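Local coordinates for protein fungal protease inhibitor-1 (Antheraea mylitta, PDB 3BT4) that inhibits trypsin, chymotrypsin and proteases of the fungi Aspergillus oryzae and Rhizopus oryzae, acting as a small, disulfide-rich serine protease inhibitor, at residues 26-30 with 41-46. Sequence-based numbering, arbitrary orientation.
Sequences PATYR and PACVTL
T28 and V44 form a hydrogen-bonded antiparallel pair, and R30 with A42 repeats it two residues on, so four backbone bonds join the strands. V44 N gives the shortest and straightest, to T28 O at 2.8 Å (169° at the hydrogen); T28 N returns to a lone pair of V44 O. Between them Y29 and C43 are a non-hydrogen-bonded pair, its CA atoms 4.7 Å apart.

Apolar packing divides between the two faces. On the face of T28, R30 and V44, the R30 chain crosses V44 at about a right angle: CG meets V44 CG2 at 3.7 Å, and the same methyl lies over one face of the guanidinium. A bend at chi2 (-140°) carries that group along the sheet until NH2 is 3.6 Å from L46 CD2, while its charge is paired in a salt bridge with E70. With R30 shortened to an alanine, V44 CG2 would probably lose part of its cover and E70 its ionic mate. On the other face Y29, with CG anti to the backbone N (chi1 178°), runs beside P41, its CE1 3.5 Å from P41 CB.

The C23-C43 disulfide ties this second face to the loop leading into strand 28-30. Strand 40-47 is central in a small mixed sheet, antiparallel to 28-30 and parallel to 66-68, while H33 of strand 33-34 touches A42 and V44.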
loop_
_atom_site.group_PDB
_atom_site.type_symbol
_atom_site.label_atom_id
_atom_site.label_comp_id
_atom_site.label_asym_id
_atom_site.label_seq_id
_atom_site.Cartn_x
_atom_site.Cartn_y
_atom_site.Cartn_z
ATOM N N PRO A 26 -9.956 12.995 3.883
ATOM C CA PRO A 26 -8.730 12.568 4.571
ATOM C C PRO A 26 -7.833 11.556 3.836
ATOM O O PRO A 26 -6.716 11.319 4.286
ATOM C CB PRO A 26 -9.265 11.971 5.874
ATOM C CG PRO A 26 -10.588 11.383 5.478
ATOM C CD PRO A 26 -11.151 12.350 4.459
ATOM N N ALA A 27 -8.317 10.970 2.742
ATOM C CA ALA A 27 -7.494 10.116 1.868
ATOM C C ALA A 27 -6.365 10.913 1.222
ATOM O O ALA A 27 -6.537 12.096 0.896
ATOM C CB ALA A 27 -8.346 9.439 0.800
ATOM N N THR A 28 -5.200 10.274 1.070
ATOM C CA THR A 28 -3.986 10.957 0.586
ATOM C C THR A 28 -3.311 10.179 -0.549
ATOM O O THR A 28 -3.373 8.946 -0.607
ATOM C CB THR A 28 -2.956 11.258 1.708
ATOM O OG1 THR A 28 -2.459 10.032 2.253
ATOM C CG2 THR A 28 -3.572 12.095 2.824
ATOM N N TYR A 29 -2.677 10.921 -1.452
ATOM C CA TYR A 29 -2.041 10.344 -2.624
ATOM C C TYR A 29 -0.742 9.660 -2.269
ATOM O O TYR A 29 0.061 10.197 -1.505
ATOM C CB TYR A 29 -1.733 11.439 -3.625
ATOM C CG TYR A 29 -1.031 10.966 -4.871
ATOM C CD1 TYR A 29 -1.713 10.242 -5.843
ATOM C CD2 TYR A 29 0.316 11.246 -5.075
ATOM C CE1 TYR A 29 -1.077 9.840 -7.006
ATOM C CE2 TYR A 29 0.968 10.831 -6.236
ATOM C CZ TYR A 29 0.267 10.132 -7.192
ATOM O OH TYR A 29 0.908 9.723 -8.341
ATOM N N ARG A 30 -0.548 8.474 -2.839
ATOM C CA ARG A 30 0.735 7.793 -2.808
ATOM C C ARG A 30 1.053 7.391 -4.232
ATOM O O ARG A 30 0.241 6.756 -4.880
ATOM C CB ARG A 30 0.685 6.537 -1.936
ATOM C CG ARG A 30 0.327 6.793 -0.484
ATOM C CD ARG A 30 1.148 5.929 0.417
ATOM N NE ARG A 30 1.069 6.332 1.822
ATOM C CZ ARG A 30 1.379 5.525 2.838
ATOM N NH1 ARG A 30 1.779 4.280 2.601
ATOM N NH2 ARG A 30 1.282 5.960 4.088
ATOM N N PRO A 41 -0.496 4.305 -8.444
ATOM C CA PRO A 41 -0.821 5.283 -7.399
ATOM C C PRO A 41 -2.146 4.942 -6.717
ATOM O O PRO A 41 -2.965 4.250 -7.292
ATOM C CB PRO A 41 -0.946 6.597 -8.188
ATOM C CG PRO A 41 -1.247 6.141 -9.618
ATOM C CD PRO A 41 -0.466 4.915 -9.785
ATOM N N ALA A 42 -2.346 5.419 -5.493
ATOM C CA ALA A 42 -3.600 5.182 -4.771
ATOM C C ALA A 42 -3.947 6.346 -3.863
ATOM O O ALA A 42 -3.067 7.076 -3.410
ATOM C CB ALA A 42 -3.492 3.923 -3.956
ATOM N N CYS A 43 -5.238 6.518 -3.599
ATOM C CA CYS A 43 -5.687 7.399 -2.531
ATOM C C CYS A 43 -5.873 6.496 -1.315
ATOM O O CYS A 43 -6.753 5.636 -1.297
ATOM C CB CYS A 43 -6.977 8.118 -2.926
ATOM S SG CYS A 43 -6.827 8.987 -4.563
ATOM N N VAL A 44 -4.993 6.650 -0.327
ATOM C CA VAL A 44 -4.978 5.719 0.805
ATOM C C VAL A 44 -5.589 6.274 2.102
ATOM O O VAL A 44 -5.578 7.478 2.364
ATOM C CB VAL A 44 -3.561 5.126 1.046
ATOM C CG1 VAL A 44 -2.985 4.606 -0.271
ATOM C CG2 VAL A 44 -2.632 6.141 1.639
ATOM N N THR A 45 -6.141 5.357 2.890
ATOM C CA THR A 45 -6.632 5.633 4.225
ATOM C C THR A 45 -5.655 5.048 5.251
ATOM O O THR A 45 -5.150 3.950 5.077
ATOM C CB THR A 45 -8.050 5.038 4.374
ATOM O OG1 THR A 45 -8.936 5.777 3.522
ATOM C CG2 THR A 45 -8.569 5.081 5.834
ATOM N N LEU A 46 -5.370 5.788 6.323
ATOM C CA LEU A 46 -4.483 5.244 7.360
ATOM C C LEU A 46 -5.223 4.790 8.607
ATOM O O LEU A 46 -6.205 5.420 9.043
ATOM C CB LEU A 46 -3.337 6.206 7.712
ATOM C CG LEU A 46 -2.426 6.677 6.565
ATOM C CD1 LEU A 46 -1.371 7.647 7.066
ATOM C CD2 LEU A 46 -1.785 5.502 5.818
#